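Local coordinates for protein SAM-dependent O-methyltransferase (Thermotoga maritima, PDB 1O54) that probably transfers a methyl group from S-adenosyl-L-methionine to N1 of adenosine 58 in tRNA, working as a homotetramer built as a dimer of dimers, at residues S102-M107 against R208-C213; D114-T119 against A128-A133. All coordinates share one frame; numbering follows the deposited sequence.

Contact 1: residues S102-M107 against R208-C213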
ATOM      1  N   SER A 102      -2.937  -8.567  16.634  1.00 26.63           N
ATOM      2  CA  SER A 102      -2.413  -7.577  17.562  1.00 27.30           C
ATOM      3  C   SER A 102      -3.238  -6.274  17.521  1.00 26.15           C
ATOM      4  O   SER A 102      -3.635  -5.700  18.556  1.00 26.28           O
ATOM      5  CB  SER A 102      -0.920  -7.329  17.233  1.00 29.20           C
ATOM      6  OG  SER A 102      -0.689  -6.951  15.867  1.00 34.64           O
ATOM      7  N   PHE A 103      -3.495  -5.823  16.302  1.00 24.84           N
ATOM      8  CA  PHE A 103      -4.271  -4.627  16.072  1.00 24.20           C
ATOM      9  C   PHE A 103      -5.706  -4.793  16.589  1.00 23.51           C
ATOM     10  O   PHE A 103      -6.252  -3.901  17.277  1.00 22.30           O
ATOM     11  CB  PHE A 103      -4.238  -4.305  14.588  1.00 24.70           C
ATOM     12  CG  PHE A 103      -5.074  -3.105  14.207  1.00 24.84           C
ATOM     13  CD1 PHE A 103      -4.677  -1.813  14.535  1.00 26.94           C
ATOM     14  CD2 PHE A 103      -6.232  -3.277  13.472  1.00 25.35           C
ATOM     15  CE1 PHE A 103      -5.456  -0.712  14.155  1.00 30.03           C
ATOM     16  CE2 PHE A 103      -6.975  -2.207  13.073  1.00 26.67           C
ATOM     17  CZ  PHE A 103      -6.591  -0.920  13.410  1.00 26.55           C
ATOM     18  N   ILE A 104      -6.311  -5.928  16.260  1.00 22.98           N
ATOM     19  CA  ILE A 104      -7.687  -6.173  16.685  1.00 23.10           C
ATOM     20  C   ILE A 104      -7.788  -6.179  18.201  1.00 21.88           C
ATOM     21  O   ILE A 104      -8.688  -5.564  18.763  1.00 22.14           O
ATOM     22  CB  ILE A 104      -8.175  -7.489  16.120  1.00 23.23           C
ATOM     23  CG1 ILE A 104      -8.361  -7.362  14.597  1.00 23.80           C
ATOM     24  CG2 ILE A 104      -9.433  -7.916  16.825  1.00 23.85           C
ATOM     25  CD1 ILE A 104      -8.494  -8.670  13.935  1.00 24.87           C
ATOM     26  N   ALA A 105      -6.836  -6.811  18.882  1.00 22.83           N
ATOM     27  CA  ALA A 105      -6.872  -6.873  20.354  1.00 23.57           C
ATOM     28  C   ALA A 105      -6.734  -5.448  20.974  1.00 23.49           C
ATOM     29  O   ALA A 105      -7.404  -5.118  21.955  1.00 25.12           O
ATOM     30  CB  ALA A 105      -5.818  -7.831  20.879  1.00 23.84           C
ATOM     31  N   MET A 106      -5.920  -4.584  20.378  1.00 23.14           N
ATOM     32  CA  MET A 106      -5.794  -3.246  20.873  1.00 24.28           C
ATOM     33  C   MET A 106      -7.040  -2.450  20.567  1.00 23.32           C
ATOM     34  O   MET A 106      -7.487  -1.681  21.410  1.00 22.81           O
ATOM     35  CB  MET A 106      -4.558  -2.546  20.336  1.00 26.22           C
ATOM     36  CG  MET A 106      -4.228  -1.279  21.161  1.00 30.62           C
ATOM     37  SD  MET A 106      -2.681  -0.549  20.667  1.00 36.79           S
ATOM     38  CE  MET A 106      -2.621   0.950  21.766  1.00 37.93           C
ATOM     39  N   MET A 107      -7.597  -2.612  19.369  1.00 23.03           N
ATOM     40  CA  MET A 107      -8.843  -1.879  18.999  1.00 22.69           C
ATOM     41  C   MET A 107     -10.024  -2.261  19.916  1.00 24.12           C
ATOM     42  O   MET A 107     -10.859  -1.377  20.240  1.00 23.28           O
ATOM     43  CB  MET A 107      -9.225  -2.094  17.541  1.00 22.93           C
ATOM     44  CG  MET A 107      -8.240  -1.438  16.559  1.00 22.79           C
ATOM     45  SD  MET A 107      -8.557   0.310  16.382  1.00 26.19           S
ATOM     46  CE  MET A 107      -9.911   0.195  15.088  1.00 30.04           C
ATOM     47  N   ARG A 208     -17.147  -3.577  22.916  1.00 23.93           N
ATOM     48  CA  ARG A 208     -16.546  -3.484  21.601  1.00 23.95           C
ATOM     49  C   ARG A 208     -16.605  -4.813  20.858  1.00 22.96           C
ATOM     50  O   ARG A 208     -16.336  -5.896  21.399  1.00 22.29           O
ATOM     51  CB  ARG A 208     -15.113  -3.037  21.728  1.00 25.38           C
ATOM     52  CG  ARG A 208     -14.979  -1.667  22.379  1.00 29.28           C
ATOM     53  CD  ARG A 208     -13.541  -1.217  22.633  1.00 32.77           C
ATOM     54  NE  ARG A 208     -13.543   0.227  22.972  1.00 37.03           N
ATOM     55  CZ  ARG A 208     -13.715   0.690  24.196  1.00 38.68           C
ATOM     56  NH1 ARG A 208     -13.918  -0.139  25.207  1.00 40.94           N
ATOM     57  NH2 ARG A 208     -13.711   1.993  24.421  1.00 42.47           N
ATOM     58  N   PHE A 209     -16.954  -4.704  19.591  1.00 22.27           N
ATOM     59  CA  PHE A 209     -17.147  -5.818  18.683  1.00 21.76           C
ATOM     60  C   PHE A 209     -16.117  -5.741  17.549  1.00 21.89           C
ATOM     61  O   PHE A 209     -15.873  -4.657  17.013  1.00 20.84           O
ATOM     62  CB  PHE A 209     -18.572  -5.691  18.079  1.00 21.73           C
ATOM     63  CG  PHE A 209     -18.839  -6.629  16.925  1.00 21.84           C
ATOM     64  CD1 PHE A 209     -18.601  -6.247  15.605  1.00 21.62           C
ATOM     65  CD2 PHE A 209     -19.219  -7.936  17.159  1.00 24.58           C
ATOM     66  CE1 PHE A 209     -18.817  -7.132  14.545  1.00 23.48           C
ATOM     67  CE2 PHE A 209     -19.467  -8.822  16.103  1.00 22.46           C
ATOM     68  CZ  PHE A 209     -19.248  -8.411  14.793  1.00 22.34           C
ATOM     69  N   ALA A 210     -15.542  -6.881  17.158  1.00 21.47           N
ATOM     70  CA  ALA A 210     -14.737  -6.964  15.922  1.00 21.63           C
ATOM     71  C   ALA A 210     -15.035  -8.246  15.194  1.00 22.24           C
ATOM     72  O   ALA A 210     -15.339  -9.261  15.827  1.00 20.79           O
ATOM     73  CB  ALA A 210     -13.235  -6.829  16.207  1.00 22.69           C
ATOM     74  N   THR A 211     -14.939  -8.215  13.867  1.00 21.73           N
ATOM     75  CA  THR A 211     -15.011  -9.428  13.056  1.00 22.64           C
ATOM     76  C   THR A 211     -14.040  -9.262  11.860  1.00 23.18           C
ATOM     77  O   THR A 211     -13.534  -8.152  11.579  1.00 23.61           O
ATOM     78  CB  THR A 211     -16.461  -9.715  12.638  1.00 23.97           C
ATOM     79  OG1 THR A 211     -16.568 -11.038  12.024  1.00 25.65           O
ATOM     80  CG2 THR A 211     -16.981  -8.766  11.585  1.00 24.30           C
ATOM     81  N   VAL A 212     -13.734 -10.369  11.205  1.00 23.12           N
ATOM     82  CA  VAL A 212     -12.884 -10.348  10.021  1.00 23.62           C
ATOM     83  C   VAL A 212     -13.648 -10.985   8.874  1.00 24.62           C
ATOM     84  O   VAL A 212     -14.419 -11.945   9.088  1.00 24.66           O
ATOM     85  CB  VAL A 212     -11.582 -11.092  10.252  1.00 24.18           C
ATOM     86  CG1 VAL A 212     -10.678 -10.301  11.206  1.00 25.57           C
ATOM     87  CG2 VAL A 212     -11.835 -12.542  10.790  1.00 27.72           C
ATOM     88  N   CYS A 213     -13.486 -10.425   7.678  1.00 24.56           N
ATOM     89  CA  CYS A 213     -14.139 -10.901   6.472  1.00 25.25           C
ATOM     90  C   CYS A 213     -13.079 -11.011   5.375  1.00 24.93           C
ATOM     91  O   CYS A 213     -12.300 -10.098   5.179  1.00 24.65           O
ATOM     92  CB  CYS A 213     -15.229  -9.911   6.010  1.00 25.29           C
ATOM     93  SG  CYS A 213     -16.659  -9.797   7.091  1.00 28.52           S
TER
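Ile104 is the main apolar side chain of this contact, and its two methyl ends reach two different residues of the strand. Its CG2 meets CB of Ala210 at 4.0 Å. Its CD1 goes on to CG1 of Val212, 3.9 Å away. CG2 stands anti to the backbone N and CG1 beside it (chi1 -70°), which splits the two branches between the two partners. The side chains of Ile104 and Val212 cross at about a right angle, and their closest approach is methyl to methyl. Ile104 and Ala210 are also close in backbone, with their CA atoms 7.1 Å apart. The helix runs nearly antiparallel to the strand, at 160°, and the two axes come within 9.2 Å. Phe186 of the neighbouring strand 182-187 and Met264 of strand 263-269 also pack on Ile104.

The second kind of contact is polar only in part. The carbonyl O of Met107, near the end of helix 98-107, lies 3.6 Å from CD of Arg208. No hydrogen bond joins them. The Arg208 chain is extended from CG to NE; CD lies by the carbonyl O and the guanidinium goes on to the second subunit. There NH2 bonds to the carbonyl O of Ile79. A long, weak ion pair to Asp84 of that subunit adds to it.

Helix 98-107 thus packs on one face of the central methyltransferase sheet by methyl groups. Val212 also touches Asp188, a predicted S-adenosyl-L-methionine site. Apolar packing rather than directed bonds joins helix and strand here, while the polar end of Arg208 is engaged by the second subunit.

Contact 2: residues D114-T119 against A128-A133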
ATOM      1  N   ASP A 114     -10.688  -8.261  31.836  1.00 22.02           N
ATOM      2  CA  ASP A 114     -11.760  -8.282  30.871  1.00 21.60           C
ATOM      3  C   ASP A 114     -12.318  -9.696  30.674  1.00 21.69           C
ATOM      4  O   ASP A 114     -11.601 -10.710  30.801  1.00 22.00           O
ATOM      5  CB  ASP A 114     -11.338  -7.781  29.508  1.00 21.35           C
ATOM      6  CG  ASP A 114     -11.366  -6.281  29.359  1.00 25.34           C
ATOM      7  OD1 ASP A 114     -11.820  -5.560  30.298  1.00 25.41           O
ATOM      8  OD2 ASP A 114     -10.916  -5.769  28.292  1.00 27.26           O
ATOM      9  N   ARG A 115     -13.607  -9.724  30.407  1.00 21.66           N
ATOM     10  CA  ARG A 115     -14.317 -10.915  29.961  1.00 21.30           C
ATOM     11  C   ARG A 115     -14.576 -10.733  28.454  1.00 22.07           C
ATOM     12  O   ARG A 115     -15.204  -9.739  28.030  1.00 21.53           O
ATOM     13  CB  ARG A 115     -15.640 -11.064  30.717  1.00 22.63           C
ATOM     14  CG  ARG A 115     -15.413 -11.407  32.201  1.00 23.56           C
ATOM     15  CD  ARG A 115     -16.623 -11.141  33.121  1.00 26.90           C
ATOM     16  NE  ARG A 115     -17.745 -12.015  32.779  1.00 25.46           N
ATOM     17  CZ  ARG A 115     -18.865 -11.632  32.144  1.00 25.69           C
ATOM     18  NH1 ARG A 115     -19.044 -10.383  31.750  1.00 27.45           N
ATOM     19  NH2 ARG A 115     -19.827 -12.508  31.937  1.00 26.07           N
ATOM     20  N   ILE A 116     -14.116 -11.702  27.674  1.00 22.61           N
ATOM     21  CA  ILE A 116     -14.082 -11.599  26.224  1.00 22.12           C
ATOM     22  C   ILE A 116     -14.713 -12.867  25.628  1.00 22.19           C
ATOM     23  O   ILE A 116     -14.394 -13.970  26.085  1.00 23.40           O
ATOM     24  CB  ILE A 116     -12.619 -11.555  25.740  1.00 22.37           C
ATOM     25  CG1 ILE A 116     -11.850 -10.385  26.359  1.00 23.25           C
ATOM     26  CG2 ILE A 116     -12.583 -11.534  24.202  1.00 23.11           C
ATOM     27  CD1 ILE A 116     -12.339  -9.060  25.986  1.00 25.92           C
ATOM     28  N   ILE A 117     -15.561 -12.719  24.620  1.00 21.60           N
ATOM     29  CA  ILE A 117     -16.076 -13.870  23.861  1.00 21.96           C
ATOM     30  C   ILE A 117     -15.253 -13.961  22.574  1.00 22.20           C
ATOM     31  O   ILE A 117     -15.038 -12.957  21.899  1.00 22.56           O
ATOM     32  CB  ILE A 117     -17.580 -13.730  23.581  1.00 21.69           C
ATOM     33  CG1 ILE A 117     -18.373 -13.974  24.885  1.00 21.36           C
ATOM     34  CG2 ILE A 117     -18.060 -14.658  22.484  1.00 23.77           C
ATOM     35  CD1 ILE A 117     -19.813 -13.593  24.798  1.00 23.47           C
ATOM     36  N   ASP A 118     -14.863 -15.174  22.220  1.00 22.80           N
ATOM     37  CA  ASP A 118     -14.140 -15.458  20.977  1.00 22.94           C
ATOM     38  C   ASP A 118     -14.851 -16.614  20.290  1.00 24.25           C
ATOM     39  O   ASP A 118     -15.067 -17.659  20.884  1.00 24.12           O
ATOM     40  CB  ASP A 118     -12.721 -15.871  21.345  1.00 23.26           C
ATOM     41  CG  ASP A 118     -11.868 -16.219  20.145  1.00 26.67           C
ATOM     42  OD1 ASP A 118     -11.122 -17.244  20.202  1.00 29.40           O
ATOM     43  OD2 ASP A 118     -11.899 -15.548  19.095  1.00 25.53           O
ATOM     44  N   THR A 119     -15.241 -16.444  19.034  1.00 24.01           N
ATOM     45  CA  THR A 119     -15.844 -17.557  18.311  1.00 24.41           C
ATOM     46  C   THR A 119     -15.770 -17.339  16.798  1.00 25.13           C
ATOM     47  O   THR A 119     -15.956 -16.220  16.382  1.00 25.14           O
ATOM     48  CB  THR A 119     -17.301 -17.724  18.750  1.00 25.33           C
ATOM     49  OG1 THR A 119     -17.840 -18.967  18.244  1.00 26.11           O
ATOM     50  CG2 THR A 119     -18.234 -16.627  18.242  1.00 26.31           C
ATOM     51  N   ALA A 128      -5.255 -17.038  21.634  1.00 22.29           N
ATOM     52  CA  ALA A 128      -4.044 -16.811  22.413  1.00 23.07           C
ATOM     53  C   ALA A 128      -3.719 -15.353  22.624  1.00 22.66           C
ATOM     54  O   ALA A 128      -3.287 -14.957  23.721  1.00 22.91           O
ATOM     55  CB  ALA A 128      -2.868 -17.528  21.730  1.00 23.12           C
ATOM     56  N   VAL A 129      -3.875 -14.546  21.578  1.00 22.25           N
ATOM     57  CA  VAL A 129      -3.608 -13.125  21.683  1.00 22.78           C
ATOM     58  C   VAL A 129      -4.554 -12.480  22.718  1.00 23.21           C
ATOM     59  O   VAL A 129      -4.150 -11.655  23.575  1.00 22.83           O
ATOM     60  CB  VAL A 129      -3.755 -12.430  20.301  1.00 23.38           C
ATOM     61  CG1 VAL A 129      -3.674 -10.937  20.421  1.00 25.91           C
ATOM     62  CG2 VAL A 129      -2.674 -12.969  19.373  1.00 25.24           C
ATOM     63  N   LEU A 130      -5.832 -12.841  22.631  1.00 22.57           N
ATOM     64  CA  LEU A 130      -6.834 -12.334  23.556  1.00 23.01           C
ATOM     65  C   LEU A 130      -6.505 -12.798  24.981  1.00 22.90           C
ATOM     66  O   LEU A 130      -6.655 -12.021  25.924  1.00 23.09           O
ATOM     67  CB  LEU A 130      -8.231 -12.833  23.123  1.00 22.84           C
ATOM     68  CG  LEU A 130      -8.711 -12.292  21.753  1.00 23.88           C
ATOM     69  CD1 LEU A 130     -10.006 -13.006  21.321  1.00 25.16           C
ATOM     70  CD2 LEU A 130      -8.896 -10.774  21.757  1.00 25.91           C
ATOM     71  N   ALA A 131      -6.121 -14.065  25.121  1.00 22.99           N
ATOM     72  CA  ALA A 131      -5.772 -14.638  26.452  1.00 23.13           C
ATOM     73  C   ALA A 131      -4.614 -13.861  27.091  1.00 22.95           C
ATOM     74  O   ALA A 131      -4.649 -13.565  28.278  1.00 22.73           O
ATOM     75  CB  ALA A 131      -5.410 -16.092  26.336  1.00 24.31           C
ATOM     76  N   ARG A 132      -3.579 -13.542  26.321  1.00 22.12           N
ATOM     77  CA  ARG A 132      -2.476 -12.750  26.869  1.00 22.76           C
ATOM     78  C   ARG A 132      -2.995 -11.410  27.355  1.00 22.82           C
ATOM     79  O   ARG A 132      -2.615 -10.944  28.456  1.00 23.33           O
ATOM     80  CB  ARG A 132      -1.381 -12.539  25.842  1.00 22.49           C
ATOM     81  CG  ARG A 132      -0.514 -13.731  25.661  1.00 25.93           C
ATOM     82  CD  ARG A 132       0.746 -13.375  24.932  1.00 27.07           C
ATOM     83  NE  ARG A 132       1.718 -14.440  25.031  1.00 25.35           N
ATOM     84  CZ  ARG A 132       2.882 -14.411  24.384  1.00 25.55           C
ATOM     85  NH1 ARG A 132       3.184 -13.386  23.628  1.00 27.33           N
ATOM     86  NH2 ARG A 132       3.729 -15.401  24.533  1.00 28.61           N
ATOM     87  N   ALA A 133      -3.874 -10.790  26.575  1.00 21.68           N
ATOM     88  CA  ALA A 133      -4.359  -9.469  26.886  1.00 22.24           C
ATOM     89  C   ALA A 133      -5.301  -9.358  28.092  1.00 22.70           C
ATOM     90  O   ALA A 133      -5.369  -8.295  28.707  1.00 23.37           O
ATOM     91  CB  ALA A 133      -5.031  -8.849  25.667  1.00 22.51           C
TER
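Leu130 packs on Ile116 and Asp118 in a buried helix-on-strand contact within a beta-alpha-beta unit. The unit comprises strand 115-119, helix 125-134 and strand 139-143. It belongs to the Rossmann-like fold of class I methyltransferases. The turn between strand and helix carries Gly120 and Gly122, and Ala125 starts the helix. This GxGxxA pattern is consistent with the cofactor-binding loop of this fold.

The two strand residues, two positions apart, both point toward the helix. Leu130 points back at them, and its CA lies 7.8 Å from that of Ile116. Its CD1 does all the close touching. Its side chain runs at a slant to both strand side chains. Val140 of strand 139-143 also touches Leu130. Val134 of the same helix packs on Ile116.

Asp118 brings a carboxylate into this apolar setting. Its CB, CG and OD2 all lie about equally near CD1 of Leu130. No hydrogen bond crosses to the helix. The side chain of Asp118 is about 6 Å from that of Asp188 and about 8 Å from that of Glu144, two predicted S-adenosyl-L-methionine sites. Asp118 therefore lies near the probable cofactor pocket.

One methyl serves both strand residues: CD1 of Leu130 is 4.1 Å from CG2 of Ile116 and 3.9 Å from OD2 of Asp118.

The centres of the two contacts lie about 11 Å apart, and both reach the same mixed sheet. Along the chain the order is helix 98-107, strand 115-119, helix 125-134 and, much later, strand 207-213. Contact 2 is thus local, while contact 1 joins distant parts of the sequence. Strand 182-187 lies between strands 115-119 and 207-213 and pairs in parallel with each. The two helices also meet directly, with CB of Ala105 3.8 Å from CG1 of Val129. Both contacts border the second subunit. Together they place two neighbouring helices against the methyltransferase sheet, near the predicted cofactor site and the subunit interface.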